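Local coordinates for enoyl-acyl carrier protein reductase (Uncultured bacterium, PDB 6KIA) that probably catalyses the NADH-dependent reduction of enoyl-acyl carrier protein in fatty acid synthesis and is linked to triclosan resistance, at residues M87-D91 with M203-V208; E98-L104 with H122-C126; V131-K135 with T212-L216. All coordinates share one frame; numbering follows the deposited sequence.

How the contacts relate
Contacts 1 and 3 share helix 196-219, and their centres lie about 10 Å apart. Contacts 2 and 3 share helix 120-146; their nearest atoms are about 5 Å apart and do not touch. Contact 2 is nested in the chain loop closed by contact 1, with centres about 13 Å apart. Asp-91 O lies 2.7 Å from Thr-102 OG1, a probable hydrogen bond that ties 87-91 to 98-104. Arg-133 NH1 of contact 3 lies 2.8 Å from Met-87 O of contact 1, also a probable hydrogen bond. Contact 1 forms part of the adenine site of the bound NADH. The side chain of Phe-134 is about 5 Å from this ligand, that of Pro-101 about 13 Å.

Contact 1: M87-D91 with M203-V208; sequences MAGFD and MNFDEV. With NAI (1,4-dihydronicotinamide adenine dinucleotide), chain D.
Asn-204 grips the loop 87-91 with both ends of its amide. Its OD1 accepts from Phe-90 N at 3.0 Å, and the N-H comes in the carbonyl plane, on a lone pair. Its ND2 donates to Asp-91 OD1 at 2.9 Å. Asp-91 OD1 lies close to the amide plane, but the donor meets it from above the carboxylate, 45° out of that plane. ND2 also donates to Gly-164 O, its stronger partner, and the three bonds together fix the rotation of the amide. The CG of Asp-91 sits between its own backbone N and carbonyl carbon (chi1 49°), which brings OD1 round to the helix.

Phe-90 adopts the same kind of first torsion, chi1 60°. Its ring is swung along the helix, nearly perpendicular to the Asn-204 amide. Phe-90 CZ meets the methyl CE of Met-203 at 3.6 Å, and Met-203 CB lies at the ring edge. Glu-207 CG touches the same rim at CD1, 3.8 Å away. The carboxylate of Glu-207 turns to other partners, a salt bridge with Arg-127 and a hydrogen bond from Asn-211.

The loop follows strand 80-83 of the parallel part of a Rossmann-type sheet, and it forms part of the adenine pocket of the bound NADH. Ala-88 reads the base through its backbone. Ala-88 N donates to NAI N1A at 2.9 Å, and NAI N6A donates to Ala-88 O at the same distance. The two methyls of Val-208 face different partners. CG1 lies against the adenine, 3.8 Å from NAI C6A. CG2 packs on the loop, 3.6 Å from Gly-89 N.

Contact 2: E98-L104 with H122-C126; sequences EPTPTDL and HIEKC
His-122 points its imidazole across to the 98-104 segment and donates from NE2 to Pro-99 O at 2.6 Å. The N-H is nearly straight, at 166°, and the oxygen lies close to the ring plane. Seen from the acceptor, the donor is tilted 27° from the carbonyl plane. CG of His-122 is anti to the backbone N (chi1 -175°), and this carries the ring out from helix 120-146 to the loop. Its rim also meets Glu-98 OE1, 3.4 Å from CE1, with the carboxylate turned nearly coplanar to the ring. On the other flank of NE2, CD2 of the ring touches Leu-104 CD1.

Ile-123 meets the same methyl, its CG1 lying 4.0 Å from Leu-104 CD1. Ile-123 also packs on Leu-200 and Met-203, so it joins this corner to helix 196-219. The end of Lys-125 comes up to the Glu-98 carboxylate from across. Its NZ is 4.1 Å from Glu-98 OE1, too long for a salt bridge. Cys-126 closes the segment. Its SG rests on Pro-101 CD at 3.7 Å and also lies near Pro-99 O.

These residues pack against the start of the short helix 101-105. Thr-100 is its N-cap and forms a capping box with Asp-103: Asp-103 N donates to Thr-100 OG1, and Thr-100 N to Asp-103 OD2. The box closes the first turn of the helix, just after the Pro-99 carbonyl. The bond to Pro-99 O requires a proton on His-122 NE2. Glu-98 would tend to favour a positive ring and Lys-125 to oppose it, so no net shift follows.

Contact 3: V131-K135 with T212-L216; sequences VQRFK and TFLHL
Helices 120-146 and 196-219 run in roughly the same direction here, their short segments crossing at -39° with axes 11.2 Å apart at closest approach. The CA atoms of Lys-135 and His-215 are the nearest pair, at 6.6 Å. This is helix-to-helix packing in a Rossmann-type fold: Phe-134 and Leu-216 both also touch Phe-25 on strand 21-25 of the central sheet.

His-215 lies between the helices. Its CG is anti to its carbonyl carbon (chi1 -63°), and the imidazole reaches over to helix 120-146. There it meets Phe-134 and Lys-135. The Phe-134 and His-215 rings meet rim to rim, with planes 50° apart, and neither covers the face of the other. The closest ring atoms are CD2 of each, 3.7 Å apart. His-215 CB lies in the plane of the Phe-134 ring, at its edge.

The far end of that ring leans on Thr-212, whose CG2 is 3.8 Å from Phe-134 CZ. Thr-212 OG1 is hydrogen-bonded to Val-208 O on its own helix and to His-159 NE2 on strand 155-159. Phe-134 packs as well on Leu-86 and Ala-88, next to the adenine pocket.

The Lys-135 chain runs extended past His-215. Its CG makes a CH-pi contact over one face, 4.2 Å from the ring centroid, and its CE lies 3.4 Å from His-215 CE1.

Contact 1: M87-D91 with M203-V208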
loop_
_atom_site.group_PDB
_atom_site.type_symbol
_atom_site.label_atom_id
_atom_site.label_comp_id
_atom_site.label_asym_id
_atom_site.label_seq_id
_atom_site.Cartn_x
_atom_site.Cartn_y
_atom_site.Cartn_z
ATOM N N MET A 87 -0.346 -1.591 -17.204
ATOM C CA MET A 87 -0.016 -0.324 -16.558
ATOM C C MET A 87 -1.258 0.513 -16.299
ATOM O O MET A 87 -1.965 0.870 -17.233
ATOM C CB MET A 87 0.945 0.477 -17.435
ATOM C CG MET A 87 1.406 1.728 -16.754
ATOM S SD MET A 87 2.757 1.402 -15.643
ATOM C CE MET A 87 4.099 1.463 -16.832
ATOM N N ALA A 88 -1.526 0.841 -15.037
ATOM C CA ALA A 88 -2.676 1.686 -14.722
ATOM C C ALA A 88 -2.308 3.155 -14.779
ATOM O O ALA A 88 -1.135 3.506 -14.868
ATOM C CB ALA A 88 -3.243 1.350 -13.380
ATOM N N GLY A 89 -3.327 4.007 -14.737
ATOM C CA GLY A 89 -3.122 5.441 -14.837
ATOM C C GLY A 89 -3.209 5.880 -16.281
ATOM O O GLY A 89 -3.170 5.063 -17.204
ATOM N N PHE A 90 -3.302 7.190 -16.488
ATOM C CA PHE A 90 -3.458 7.712 -17.839
ATOM C C PHE A 90 -2.467 8.833 -18.110
ATOM O O PHE A 90 -2.587 9.531 -19.108
ATOM C CB PHE A 90 -4.901 8.196 -18.064
ATOM C CG PHE A 90 -5.333 9.303 -17.133
ATOM C CD1 PHE A 90 -5.790 9.014 -15.852
ATOM C CD2 PHE A 90 -5.303 10.633 -17.544
ATOM C CE1 PHE A 90 -6.193 10.020 -14.987
ATOM C CE2 PHE A 90 -5.693 11.653 -16.687
ATOM C CZ PHE A 90 -6.138 11.357 -15.402
ATOM N N ASP A 91 -1.469 8.986 -17.240
ATOM C CA ASP A 91 -0.536 10.111 -17.373
ATOM C C ASP A 91 0.290 10.084 -18.669
ATOM O O ASP A 91 0.766 11.129 -19.125
ATOM C CB ASP A 91 0.401 10.154 -16.164
ATOM C CG ASP A 91 1.009 8.810 -15.856
ATOM O OD1 ASP A 91 0.287 7.911 -15.341
ATOM O OD2 ASP A 91 2.217 8.658 -16.122
ATOM N N MET A 203 -6.692 12.740 -9.767
ATOM C CA MET A 203 -7.432 11.920 -10.738
ATOM C C MET A 203 -6.660 10.623 -11.065
ATOM O O MET A 203 -7.231 9.505 -11.128
ATOM C CB MET A 203 -7.686 12.729 -12.010
ATOM C CG MET A 203 -8.554 13.936 -11.766
ATOM S SD MET A 203 -8.718 14.930 -13.258
ATOM C CE MET A 203 -8.749 13.668 -14.506
ATOM N N ASN A 204 -5.350 10.773 -11.255
ATOM C CA ASN A 204 -4.533 9.603 -11.563
ATOM C C ASN A 204 -4.472 8.634 -10.382
ATOM O O ASN A 204 -4.509 7.414 -10.570
ATOM C CB ASN A 204 -3.121 10.026 -11.968
ATOM C CG ASN A 204 -2.542 9.145 -13.064
ATOM O OD1 ASN A 204 -3.277 8.571 -13.880
ATOM N ND2 ASN A 204 -1.227 9.031 -13.086
ATOM N N PHE A 205 -4.406 9.181 -9.167
ATOM C CA PHE A 205 -4.424 8.372 -7.944
ATOM C C PHE A 205 -5.721 7.566 -7.883
ATOM O O PHE A 205 -5.702 6.362 -7.598
ATOM C CB PHE A 205 -4.329 9.235 -6.668
ATOM C CG PHE A 205 -2.944 9.777 -6.351
ATOM C CD1 PHE A 205 -1.872 9.603 -7.207
ATOM C CD2 PHE A 205 -2.743 10.483 -5.161
ATOM C CE1 PHE A 205 -0.607 10.135 -6.872
ATOM C CE2 PHE A 205 -1.485 11.017 -4.820
ATOM C CZ PHE A 205 -0.427 10.839 -5.679
ATOM N N ASP A 206 -6.859 8.214 -8.137
ATOM C CA ASP A 206 -8.115 7.460 -8.138
ATOM C C ASP A 206 -8.029 6.311 -9.131
ATOM O O ASP A 206 -8.465 5.190 -8.822
ATOM C CB ASP A 206 -9.315 8.340 -8.489
ATOM C CG ASP A 206 -9.911 9.059 -7.292
ATOM O OD1 ASP A 206 -9.450 8.869 -6.145
ATOM O OD2 ASP A 206 -10.866 9.841 -7.513
ATOM N N GLU A 207 -7.461 6.562 -10.313
ATOM C CA GLU A 207 -7.412 5.488 -11.316
ATOM C C GLU A 207 -6.533 4.300 -10.871
ATOM O O GLU A 207 -6.954 3.124 -10.941
ATOM C CB GLU A 207 -6.897 6.012 -12.662
ATOM C CG GLU A 207 -7.855 6.888 -13.451
ATOM C CD GLU A 207 -9.264 6.334 -13.548
ATOM O OE1 GLU A 207 -9.434 5.091 -13.570
ATOM O OE2 GLU A 207 -10.206 7.149 -13.673
ATOM N N VAL A 208 -5.318 4.597 -10.427
ATOM C CA VAL A 208 -4.343 3.551 -10.096
ATOM C C VAL A 208 -4.627 2.840 -8.770
ATOM O O VAL A 208 -4.564 1.613 -8.682
ATOM C CB VAL A 208 -2.896 4.131 -10.024
ATOM C CG1 VAL A 208 -1.896 3.016 -9.695
ATOM C CG2 VAL A 208 -2.518 4.863 -11.345
HETATM P PA NAI D . 5.429 -1.367 -3.528
HETATM O O1A NAI D . 6.200 -2.633 -3.311
HETATM O O2A NAI D . 6.133 -0.252 -4.276
HETATM O O5B NAI D . 4.061 -1.769 -4.233
HETATM C C5B NAI D . 3.435 -0.862 -5.117
HETATM C C4B NAI D . 2.466 -1.766 -5.939
HETATM O O4B NAI D . 1.654 -0.787 -6.827
HETATM C C3B NAI D . 3.079 -2.581 -6.720
HETATM O O3B NAI D . 2.417 -3.911 -6.778
HETATM C C2B NAI D . 3.038 -1.856 -8.205
HETATM O O2B NAI D . 3.290 -2.866 -9.250
HETATM C C1B NAI D . 1.866 -1.325 -8.246
HETATM N N9A NAI D . 1.855 -0.090 -9.058
HETATM C C8A NAI D . 2.413 1.127 -8.934
HETATM N N7A NAI D . 2.060 1.853 -9.993
HETATM C C5A NAI D . 1.269 1.083 -10.778
HETATM C C6A NAI D . 0.673 1.416 -11.985
HETATM N N6A NAI D . 0.667 2.605 -12.791
HETATM N N1A NAI D . -0.074 0.485 -12.601
HETATM C C2A NAI D . -0.225 -0.758 -12.045
HETATM N N3A NAI D . 0.369 -1.087 -10.837
HETATM C C4A NAI D . 1.130 -0.133 -10.214
HETATM O O3 NAI D . 4.966 -0.696 -2.089
HETATM P PN NAI D . 3.827 -1.173 -1.051
HETATM O O1N NAI D . 4.081 -2.581 -0.607
HETATM O O2N NAI D . 3.924 -0.148 0.068
HETATM O O5D NAI D . 2.426 -1.063 -1.804
HETATM C C5D NAI D . 1.553 -2.174 -1.912
HETATM C C4D NAI D . 0.178 -1.746 -1.351
HETATM O O4D NAI D . 0.287 -1.588 -0.046
HETATM C C3D NAI D . -0.227 -0.379 -1.897
HETATM O O3D NAI D . -1.539 -0.365 -2.349
HETATM C C2D NAI D . -0.113 0.500 -0.632
HETATM O O2D NAI D . -0.913 1.721 -0.819
HETATM C C1D NAI D . -0.520 -0.283 0.333
HETATM N N1N NAI D . -0.107 0.159 1.664
HETATM C C2N NAI D . 1.170 0.611 1.920
HETATM C C3N NAI D . 1.500 1.081 3.198
HETATM C C7N NAI D . 2.916 1.555 3.524
HETATM O O7N NAI D . 3.133 2.247 4.515
HETATM N N7N NAI D . 3.981 1.173 2.666
HETATM C C4N NAI D . 0.576 1.085 4.232
HETATM C C5N NAI D . -0.702 0.575 3.975
HETATM C C6N NAI D . -1.033 0.122 2.693
#

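Contact 2: E98-L104 with H122-C126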
loop_
_atom_site.group_PDB
_atom_site.type_symbol
_atom_site.label_atom_id
_atom_site.label_comp_id
_atom_site.label_asym_id
_atom_site.label_seq_id
_atom_site.Cartn_x
_atom_site.Cartn_y
_atom_site.Cartn_z
ATOM N N GLU A 98 -1.096 13.164 -30.183
ATOM C CA GLU A 98 -1.522 14.308 -29.372
ATOM C C GLU A 98 -0.824 14.311 -28.009
ATOM O O GLU A 98 -0.313 13.274 -27.570
ATOM C CB GLU A 98 -3.046 14.310 -29.207
ATOM C CG GLU A 98 -3.801 14.104 -30.513
ATOM C CD GLU A 98 -5.308 14.253 -30.358
ATOM O OE1 GLU A 98 -5.766 14.590 -29.243
ATOM O OE2 GLU A 98 -6.035 14.022 -31.350
ATOM N N PRO A 99 -0.798 15.476 -27.331
ATOM C CA PRO A 99 -0.080 15.519 -26.052
ATOM C C PRO A 99 -0.694 14.604 -24.998
ATOM O O PRO A 99 -1.919 14.410 -24.972
ATOM C CB PRO A 99 -0.218 16.987 -25.618
ATOM C CG PRO A 99 -0.439 17.743 -26.881
ATOM C CD PRO A 99 -1.217 16.817 -27.782
ATOM N N THR A 100 0.161 14.035 -24.151
ATOM C CA THR A 100 -0.280 13.302 -22.965
ATOM C C THR A 100 -0.459 14.324 -21.842
ATOM O O THR A 100 0.017 15.453 -21.962
ATOM C CB THR A 100 0.744 12.228 -22.541
ATOM O OG1 THR A 100 1.964 12.863 -22.135
ATOM C CG2 THR A 100 1.013 11.260 -23.686
ATOM N N PRO A 101 -1.128 13.939 -20.743
ATOM C CA PRO A 101 -1.161 14.840 -19.580
ATOM C C PRO A 101 0.252 15.215 -19.116
ATOM O O PRO A 101 0.507 16.368 -18.728
ATOM C CB PRO A 101 -1.884 14.009 -18.512
ATOM C CG PRO A 101 -2.794 13.088 -19.331
ATOM C CD PRO A 101 -2.000 12.759 -20.570
ATOM N N THR A 102 1.172 14.255 -19.189
ATOM C CA THR A 102 2.565 14.509 -18.819
ATOM C C THR A 102 3.169 15.598 -19.722
ATOM O O THR A 102 3.860 16.511 -19.237
ATOM C CB THR A 102 3.417 13.224 -18.892
ATOM O OG1 THR A 102 2.922 12.276 -17.935
ATOM C CG2 THR A 102 4.861 13.531 -18.551
ATOM N N ASP A 103 2.885 15.512 -21.018
ATOM C CA ASP A 103 3.280 16.565 -21.958
ATOM C C ASP A 103 2.700 17.914 -21.559
ATOM O O ASP A 103 3.357 18.945 -21.702
ATOM C CB ASP A 103 2.847 16.230 -23.389
ATOM C CG ASP A 103 3.637 15.080 -23.991
ATOM O OD1 ASP A 103 4.835 14.937 -23.661
ATOM O OD2 ASP A 103 3.064 14.333 -24.820
ATOM N N LEU A 104 1.454 17.914 -21.086
ATOM C CA LEU A 104 0.791 19.155 -20.693
ATOM C C LEU A 104 1.444 19.737 -19.438
ATOM O O LEU A 104 1.284 20.919 -19.136
ATOM C CB LEU A 104 -0.713 18.938 -20.458
ATOM C CG LEU A 104 -1.599 18.497 -21.626
ATOM C CD1 LEU A 104 -3.084 18.622 -21.279
ATOM C CD2 LEU A 104 -1.268 19.251 -22.903
ATOM N N HIS A 122 -9.091 17.984 -22.888
ATOM C CA HIS A 122 -8.076 17.104 -23.444
ATOM C C HIS A 122 -7.671 16.044 -22.415
ATOM O O HIS A 122 -7.485 14.872 -22.761
ATOM C CB HIS A 122 -6.843 17.878 -23.906
ATOM C CG HIS A 122 -5.832 17.019 -24.596
ATOM N ND1 HIS A 122 -6.075 16.418 -25.814
ATOM C CD2 HIS A 122 -4.599 16.609 -24.216
ATOM C CE1 HIS A 122 -5.021 15.707 -26.171
ATOM N NE2 HIS A 122 -4.112 15.803 -25.216
ATOM N N ILE A 123 -7.559 16.447 -21.151
ATOM C CA ILE A 123 -7.175 15.494 -20.116
ATOM C C ILE A 123 -8.228 14.391 -20.013
ATOM O O ILE A 123 -7.896 13.226 -19.787
ATOM C CB ILE A 123 -6.960 16.182 -18.757
ATOM C CG1 ILE A 123 -5.616 16.917 -18.761
ATOM C CG2 ILE A 123 -6.957 15.159 -17.612
ATOM C CD1 ILE A 123 -5.432 17.826 -17.599
ATOM N N GLU A 124 -9.494 14.758 -20.178
ATOM C CA GLU A 124 -10.580 13.784 -20.140
ATOM C C GLU A 124 -10.476 12.812 -21.321
ATOM O O GLU A 124 -10.700 11.594 -21.179
ATOM C CB GLU A 124 -11.935 14.490 -20.156
ATOM C CG GLU A 124 -13.122 13.536 -20.241
ATOM C CD GLU A 124 -13.098 12.470 -19.156
ATOM O OE1 GLU A 124 -12.969 12.826 -17.966
ATOM O OE2 GLU A 124 -13.208 11.272 -19.495
ATOM N N LYS A 125 -10.140 13.350 -22.489
ATOM C CA LYS A 125 -9.882 12.489 -23.645
ATOM C C LYS A 125 -8.782 11.455 -23.374
ATOM O O LYS A 125 -8.914 10.255 -23.675
ATOM C CB LYS A 125 -9.535 13.342 -24.854
ATOM C CG LYS A 125 -9.362 12.577 -26.151
ATOM C CD LYS A 125 -9.145 13.545 -27.304
ATOM C CE LYS A 125 -9.860 14.869 -27.035
ATOM N NZ LYS A 125 -9.340 16.000 -27.848
ATOM N N CYS A 126 -7.701 11.933 -22.780
ATOM C CA CYS A 126 -6.596 11.058 -22.377
ATOM C C CYS A 126 -7.000 10.019 -21.321
ATOM O O CYS A 126 -6.567 8.856 -21.378
ATOM C CB CYS A 126 -5.419 11.894 -21.862
ATOM S SG CYS A 126 -4.661 12.969 -23.111
#

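Contact 3: V131-K135 with T212-L216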
loop_
_atom_site.group_PDB
_atom_site.type_symbol
_atom_site.label_atom_id
_atom_site.label_comp_id
_atom_site.label_asym_id
_atom_site.label_seq_id
_atom_site.Cartn_x
_atom_site.Cartn_y
_atom_site.Cartn_z
ATOM N N VAL A 131 -8.066 4.507 -19.671
ATOM C CA VAL A 131 -8.945 3.609 -18.941
ATOM C C VAL A 131 -9.367 2.469 -19.844
ATOM O O VAL A 131 -9.415 1.301 -19.410
ATOM C CB VAL A 131 -10.199 4.342 -18.400
ATOM C CG1 VAL A 131 -11.264 3.343 -17.988
ATOM C CG2 VAL A 131 -9.833 5.228 -17.217
ATOM N N GLN A 132 -9.629 2.779 -21.114
ATOM C CA GLN A 132 -10.055 1.723 -22.016
ATOM C C GLN A 132 -8.891 0.782 -22.331
ATOM O O GLN A 132 -9.081 -0.437 -22.441
ATOM C CB GLN A 132 -10.620 2.319 -23.307
ATOM C CG GLN A 132 -11.238 1.284 -24.249
ATOM C CD GLN A 132 -12.434 0.603 -23.627
ATOM O OE1 GLN A 132 -13.445 1.251 -23.330
ATOM N NE2 GLN A 132 -12.326 -0.705 -23.405
ATOM N N ARG A 133 -7.687 1.336 -22.421
ATOM C CA ARG A 133 -6.497 0.510 -22.553
ATOM C C ARG A 133 -6.363 -0.473 -21.394
ATOM O O ARG A 133 -6.102 -1.661 -21.621
ATOM C CB ARG A 133 -5.239 1.373 -22.633
ATOM C CG ARG A 133 -3.973 0.547 -22.689
ATOM C CD ARG A 133 -2.718 1.407 -22.756
ATOM N NE ARG A 133 -2.611 2.338 -21.634
ATOM C CZ ARG A 133 -2.402 1.982 -20.374
ATOM N NH1 ARG A 133 -2.300 0.689 -20.049
ATOM N NH2 ARG A 133 -2.320 2.922 -19.436
ATOM N N PHE A 134 -6.525 0.027 -20.168
ATOM C CA PHE A 134 -6.406 -0.844 -18.991
ATOM C C PHE A 134 -7.499 -1.920 -18.946
ATOM O O PHE A 134 -7.207 -3.091 -18.664
ATOM C CB PHE A 134 -6.424 -0.033 -17.694
ATOM C CG PHE A 134 -6.068 -0.846 -16.480
ATOM C CD1 PHE A 134 -4.734 -1.088 -16.149
ATOM C CD2 PHE A 134 -7.062 -1.367 -15.663
ATOM C CE1 PHE A 134 -4.419 -1.857 -15.020
ATOM C CE2 PHE A 134 -6.741 -2.120 -14.530
ATOM C CZ PHE A 134 -5.421 -2.362 -14.219
ATOM N N LYS A 135 -8.746 -1.544 -19.230
ATOM C CA LYS A 135 -9.829 -2.534 -19.276
ATOM C C LYS A 135 -9.601 -3.609 -20.333
ATOM O O LYS A 135 -9.850 -4.800 -20.094
ATOM C CB LYS A 135 -11.175 -1.862 -19.537
ATOM C CG LYS A 135 -11.708 -1.011 -18.384
ATOM C CD LYS A 135 -13.050 -0.422 -18.809
ATOM C CE LYS A 135 -13.717 0.378 -17.712
ATOM N NZ LYS A 135 -14.988 0.973 -18.210
ATOM N N THR A 212 -8.624 0.520 -10.358
ATOM C CA THR A 212 -8.036 -0.759 -10.741
ATOM C C THR A 212 -8.659 -1.954 -9.983
ATOM O O THR A 212 -8.736 -3.050 -10.536
ATOM C CB THR A 212 -6.523 -0.768 -10.482
ATOM O OG1 THR A 212 -6.276 -0.319 -9.142
ATOM C CG2 THR A 212 -5.812 0.179 -11.438
ATOM N N PHE A 213 -9.061 -1.759 -8.721
ATOM C CA PHE A 213 -9.731 -2.816 -7.952
ATOM C C PHE A 213 -11.083 -3.129 -8.548
ATOM O O PHE A 213 -11.477 -4.293 -8.637
ATOM C CB PHE A 213 -9.869 -2.402 -6.486
ATOM C CG PHE A 213 -10.200 -3.522 -5.537
ATOM C CD1 PHE A 213 -9.504 -4.737 -5.561
ATOM C CD2 PHE A 213 -11.125 -3.313 -4.530
ATOM C CE1 PHE A 213 -9.788 -5.745 -4.629
ATOM C CE2 PHE A 213 -11.418 -4.317 -3.609
ATOM C CZ PHE A 213 -10.740 -5.530 -3.649
ATOM N N LEU A 214 -11.794 -2.078 -8.963
ATOM C CA LEU A 214 -13.083 -2.268 -9.611
ATOM C C LEU A 214 -12.885 -3.000 -10.929
ATOM O O LEU A 214 -13.670 -3.884 -11.264
ATOM C CB LEU A 214 -13.801 -0.933 -9.864
ATOM C CG LEU A 214 -15.105 -1.080 -10.669
ATOM C CD1 LEU A 214 -16.160 -1.830 -9.847
ATOM C CD2 LEU A 214 -15.636 0.267 -11.144
ATOM N N HIS A 215 -11.840 -2.642 -11.677
ATOM C CA HIS A 215 -11.597 -3.274 -12.969
ATOM C C HIS A 215 -11.217 -4.723 -12.773
ATOM O O HIS A 215 -11.520 -5.569 -13.606
ATOM C CB HIS A 215 -10.504 -2.544 -13.738
ATOM C CG HIS A 215 -10.870 -1.136 -14.064
ATOM N ND1 HIS A 215 -12.147 -0.778 -14.442
ATOM C CD2 HIS A 215 -10.145 0.008 -14.036
ATOM C CE1 HIS A 215 -12.191 0.528 -14.638
ATOM N NE2 HIS A 215 -10.990 1.028 -14.402
ATOM N N LEU A 216 -10.575 -5.008 -11.647
ATOM C CA LEU A 216 -10.250 -6.380 -11.304
ATOM C C LEU A 216 -11.508 -7.176 -11.022
ATOM O O LEU A 216 -11.699 -8.273 -11.566
ATOM C CB LEU A 216 -9.332 -6.409 -10.084
ATOM C CG LEU A 216 -9.160 -7.769 -9.406
ATOM C CD1 LEU A 216 -8.654 -8.852 -10.385
ATOM C CD2 LEU A 216 -8.257 -7.613 -8.199
#